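Local coordinates for cell division protein FtsZ 1 (Methanocaldococcus jannaschii, PDB 1W5A), which probably forms the GTP-dependent contractile Z ring at the future division site of the cell, binding and hydrolysing GTP as it polymerises, at residues A156-P161 / D185-I190; A249-G254 / S272-V277. All coordinates share one frame; numbering follows the deposited sequence.

Interaction 1: residues A156-P161 / D185-I190; sequences AVVTLP and DTLVVI. With GTP (guanosine-5'-triphosphate), chain C.
I190 lies beside T159 on the neighbouring parallel strand and is tied into it through both backbone polar atoms. Its N donates to V158 O at 2.9 Å, and its O accepts from L160 N at 3.0 Å while the CA of T159 leans on the same oxygen. CG1 stands opposite the carbonyl carbon (chi1 -59°), and a nearly extended chi2 of 163° carries CD1 back along the strand to 3.9 Å from V157 CG1. A long branched residue suits this face, where V219 and L222 of helix 207-227 pack on V157 and A218 on I190. A156 opens the ladder: its N reaches T186 O at 3.0 Å and its O accepts from V188 N at 2.7 Å. Its small CB makes room for L187, whose CD1 swings in to 3.8 Å from A156 CB. V158 continues the same face, its side chain crossing that of L187, CG2 4.0 Å from L187 CD1, while its N bonds nearly straight to V188 O, with an N-H...O angle of 166°. V158 and I190, both beta-branched, favour the extended backbone of a strand. Past the strand end, P161 CA comes within 3.6 Å of GTP O2'. The paired strands and helix 167-183 between them make a beta-alpha-beta crossover of the Rossmann-like GTPase domain shared by FtsZ and tubulin, with the nucleotide beyond the C-terminal ends of the strands.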
# COMPACT_ATOMS: atom_id res chain seq x y z
N ALA A 156 -4.73 -3.51 0.92
CA ALA A 156 -4.74 -2.28 1.69
C ALA A 156 -3.34 -1.96 2.20
O ALA A 156 -2.57 -2.86 2.56
CB ALA A 156 -5.73 -2.40 2.87
N VAL A 157 -3.01 -0.67 2.22
CA VAL A 157 -1.73 -0.20 2.73
C VAL A 157 -2.14 0.91 3.67
O VAL A 157 -2.54 1.99 3.24
CB VAL A 157 -0.80 0.35 1.62
CG1 VAL A 157 0.52 0.79 2.25
CG2 VAL A 157 -0.54 -0.71 0.55
N VAL A 158 -2.05 0.62 4.96
CA VAL A 158 -2.45 1.59 5.98
C VAL A 158 -1.37 1.80 7.04
O VAL A 158 -0.47 0.98 7.21
CB VAL A 158 -3.74 1.12 6.68
CG1 VAL A 158 -4.82 0.91 5.64
CG2 VAL A 158 -3.49 -0.21 7.44
N THR A 159 -1.47 2.92 7.74
CA THR A 159 -0.52 3.25 8.79
C THR A 159 -1.20 3.25 10.15
O THR A 159 -2.40 3.47 10.25
CB THR A 159 0.09 4.65 8.61
OG1 THR A 159 -0.94 5.63 8.78
CG2 THR A 159 0.71 4.81 7.23
N LEU A 160 -0.42 2.98 11.19
CA LEU A 160 -0.92 2.99 12.56
C LEU A 160 -0.38 4.31 13.07
O LEU A 160 0.69 4.75 12.66
CB LEU A 160 -0.35 1.80 13.34
CG LEU A 160 -1.23 0.56 13.54
CD1 LEU A 160 -2.17 0.34 12.37
CD2 LEU A 160 -0.34 -0.65 13.77
N PRO A 161 -1.11 4.97 13.97
CA PRO A 161 -0.68 6.26 14.51
C PRO A 161 0.55 6.24 15.42
O PRO A 161 0.95 5.19 15.94
CB PRO A 161 -1.92 6.74 15.25
CG PRO A 161 -2.47 5.44 15.82
CD PRO A 161 -2.32 4.47 14.66
N ASP A 185 -7.34 -9.17 0.88
CA ASP A 185 -6.61 -10.35 0.45
C ASP A 185 -5.19 -10.23 1.00
O ASP A 185 -4.57 -11.23 1.37
CB ASP A 185 -6.63 -10.45 -1.08
CG ASP A 185 -8.06 -10.60 -1.61
OD1 ASP A 185 -8.78 -11.48 -1.07
OD2 ASP A 185 -8.46 -9.86 -2.53
N THR A 186 -4.70 -8.99 1.07
CA THR A 186 -3.40 -8.68 1.66
C THR A 186 -3.54 -7.31 2.33
O THR A 186 -4.02 -6.35 1.73
CB THR A 186 -2.25 -8.59 0.63
OG1 THR A 186 -2.06 -9.87 0.01
CG2 THR A 186 -0.94 -8.19 1.33
N LEU A 187 -3.11 -7.24 3.59
CA LEU A 187 -3.20 -6.01 4.37
C LEU A 187 -1.82 -5.56 4.83
O LEU A 187 -1.30 -6.09 5.81
CB LEU A 187 -4.10 -6.25 5.58
CG LEU A 187 -4.13 -5.20 6.69
CD1 LEU A 187 -4.44 -3.83 6.11
CD2 LEU A 187 -5.16 -5.58 7.73
N VAL A 188 -1.23 -4.60 4.13
CA VAL A 188 0.09 -4.08 4.49
C VAL A 188 -0.07 -3.01 5.59
O VAL A 188 -0.78 -2.02 5.41
CB VAL A 188 0.78 -3.46 3.27
CG1 VAL A 188 2.22 -3.14 3.59
CG2 VAL A 188 0.70 -4.41 2.09
N VAL A 189 0.60 -3.22 6.72
CA VAL A 189 0.54 -2.30 7.86
C VAL A 189 1.89 -1.66 8.16
O VAL A 189 2.89 -2.35 8.34
CB VAL A 189 0.05 -3.03 9.14
CG1 VAL A 189 -0.18 -2.03 10.26
CG2 VAL A 189 -1.22 -3.78 8.85
N ILE A 190 1.90 -0.33 8.23
CA ILE A 190 3.10 0.46 8.50
C ILE A 190 2.93 1.19 9.83
O ILE A 190 2.11 2.09 9.95
CB ILE A 190 3.33 1.51 7.40
CG1 ILE A 190 3.46 0.82 6.04
CG2 ILE A 190 4.56 2.34 7.71
CD1 ILE A 190 3.27 1.77 4.84
PG GTP C . -11.81 12.19 10.54
O1G GTP C . -12.08 11.80 12.01
O2G GTP C . -11.07 13.54 10.46
O3G GTP C . -13.12 12.35 9.77
O3B GTP C . -10.92 10.94 9.87
PB GTP C . -9.69 10.96 8.78
O1B GTP C . -9.81 12.06 7.82
O2B GTP C . -9.64 9.55 8.23
O3A GTP C . -8.38 11.19 9.60
PA GTP C . -6.92 11.51 9.17
O1A GTP C . -6.67 12.98 9.32
O2A GTP C . -6.58 10.87 7.91
O5' GTP C . -6.11 10.86 10.44
C5' GTP C . -5.88 9.46 10.59
C4' GTP C . -4.44 9.20 11.00
O4' GTP C . -3.58 9.51 9.89
C3' GTP C . -3.94 10.07 12.16
O3' GTP C . -4.18 9.42 13.39
C2' GTP C . -2.43 10.14 11.90
O2' GTP C . -1.82 8.92 12.33
C1' GTP C . -2.38 10.09 10.37
N9 GTP C . -2.17 11.38 9.71
C8 GTP C . -2.97 12.52 9.78
N7 GTP C . -2.48 13.53 9.10
C5 GTP C . -1.54 12.93 8.28
C6 GTP C . -0.85 13.40 7.14
O6 GTP C . -0.95 14.50 6.60
N1 GTP C . 0.01 12.43 6.59
C2 GTP C . 0.12 11.11 7.03
N2 GTP C . 0.97 10.33 6.41
N3 GTP C . -0.49 10.67 8.11
C4 GTP C . -1.36 11.58 8.64

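Interaction 2: residues A249-G254 / S272-V277; sequences AMIGIG and SPLLDV
M250 reaches from its strand across the turn that begins at S272. Its CB lies 4.1 Å from L274 O; CG packs on V189 O of strand 186-191 and leads on to SD, which lies against V277 CG1 at 3.8 Å. A bend at the last torsion (chi3 77°) then brings CE back over the turn, 3.4 Å from L274 O and close to D276 N. A flexible, unbranched methionine can follow such a curved surface. G252 sits close against the turn, its CA 3.7 Å from S272 CB; a side chain there would press on L275 CD1. S272 OG accepts from L274 N at 3.2 Å, forming an ST turn inside the type I beta turn from S272 to L275. Water completes the join, one molecule bridging I251 N to L274 O and another linking I253 O with S272 OG. With an alanine at S272 the L274 amide is likely to lose this acceptor and the second water one of its anchors. D276 OD1 forms a salt bridge with R353, outside the two segments. This is a turn following helix 261-271, water-bridged to the edge strand of the mixed sheet in the FtsZ C-terminal domain.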
# COMPACT_ATOMS: atom_id res chain seq x y z
N ALA A 249 0.71 -8.14 6.07
CA ALA A 249 2.05 -7.89 5.54
C ALA A 249 2.70 -6.61 6.09
O ALA A 249 2.02 -5.69 6.54
CB ALA A 249 1.99 -7.81 4.02
N MET A 250 4.03 -6.56 6.03
CA MET A 250 4.78 -5.42 6.51
C MET A 250 5.89 -5.09 5.51
O MET A 250 6.28 -5.94 4.71
CB MET A 250 5.33 -5.70 7.92
CG MET A 250 4.23 -5.76 8.97
SD MET A 250 4.74 -6.16 10.67
CE MET A 250 5.42 -4.59 11.17
N ILE A 251 6.40 -3.87 5.54
CA ILE A 251 7.41 -3.48 4.58
C ILE A 251 8.77 -3.12 5.16
O ILE A 251 8.92 -2.88 6.36
CB ILE A 251 6.96 -2.24 3.73
CG1 ILE A 251 7.05 -0.97 4.59
CG2 ILE A 251 5.51 -2.42 3.25
CD1 ILE A 251 6.84 0.33 3.81
N GLY A 252 9.76 -3.09 4.27
CA GLY A 252 11.11 -2.73 4.61
C GLY A 252 11.57 -1.81 3.49
O GLY A 252 11.27 -2.07 2.32
N ILE A 253 12.25 -0.73 3.83
CA ILE A 253 12.74 0.19 2.81
C ILE A 253 14.23 0.44 3.04
O ILE A 253 14.67 0.61 4.18
CB ILE A 253 12.02 1.57 2.86
CG1 ILE A 253 10.52 1.39 2.60
CG2 ILE A 253 12.62 2.50 1.81
CD1 ILE A 253 9.74 2.70 2.56
N GLY A 254 14.99 0.43 1.97
CA GLY A 254 16.41 0.67 2.09
C GLY A 254 16.95 1.23 0.80
O GLY A 254 16.44 0.91 -0.27
N SER A 272 15.15 -2.91 8.33
CA SER A 272 14.25 -1.78 8.57
C SER A 272 13.34 -1.99 9.77
O SER A 272 12.78 -3.07 9.96
CB SER A 272 13.40 -1.52 7.32
OG SER A 272 12.40 -0.54 7.58
N PRO A 273 13.19 -0.96 10.61
CA PRO A 273 12.31 -1.07 11.78
C PRO A 273 10.84 -1.14 11.38
O PRO A 273 9.99 -1.51 12.18
CB PRO A 273 12.65 0.18 12.60
CG PRO A 273 13.19 1.14 11.58
CD PRO A 273 14.02 0.26 10.69
N LEU A 274 10.55 -0.78 10.13
CA LEU A 274 9.19 -0.83 9.63
C LEU A 274 8.76 -2.29 9.50
O LEU A 274 7.58 -2.62 9.53
CB LEU A 274 9.10 -0.13 8.27
CG LEU A 274 8.57 1.31 8.22
CD1 LEU A 274 8.87 2.04 9.50
CD2 LEU A 274 9.19 2.02 7.02
N LEU A 275 9.76 -3.16 9.35
CA LEU A 275 9.56 -4.60 9.21
C LEU A 275 9.81 -5.24 10.57
O LEU A 275 10.67 -6.10 10.73
CB LEU A 275 10.56 -5.13 8.18
CG LEU A 275 10.29 -6.45 7.46
CD1 LEU A 275 11.49 -6.80 6.62
CD2 LEU A 275 10.02 -7.55 8.46
N ASP A 276 9.04 -4.81 11.57
CA ASP A 276 9.23 -5.33 12.91
C ASP A 276 8.53 -6.67 13.13
O ASP A 276 7.42 -6.73 13.67
CB ASP A 276 8.76 -4.30 13.93
CG ASP A 276 9.03 -4.73 15.35
OD1 ASP A 276 10.17 -5.17 15.65
OD2 ASP A 276 8.10 -4.61 16.17
N VAL A 277 9.21 -7.75 12.74
CA VAL A 277 8.64 -9.08 12.88
C VAL A 277 9.57 -10.16 12.32
O VAL A 277 10.44 -9.87 11.50
CB VAL A 277 7.27 -9.17 12.14
CG1 VAL A 277 7.45 -8.77 10.67
CG2 VAL A 277 6.70 -10.58 12.23
O HOH W 1 5.63 -2.12 7.59
O HOH W 2 14.19 1.40 6.81

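How the interactions relate
From the N terminus, strand 153-160 passes into helix 167-183 and returns as strand 186-191, so interaction 1 closes the last crossover of the parallel sheet. The chain then runs through helices 195-198, 207-227 and 236-243 before strand 249-256 opens interaction 2, which closes a shorter loop over helix 261-271. The two follow in series, neither nested nor crossed, yet they touch: A249 probably hydrogen-bonds through its N to L187 O and through its O to V189 N, and I251 CG2 packs on V188 CG1. Helix 207-227 lies against both contacts. Where they touch, the outermost strand of the GTPase sheet meets the edge strand of the C-terminal domain sheet.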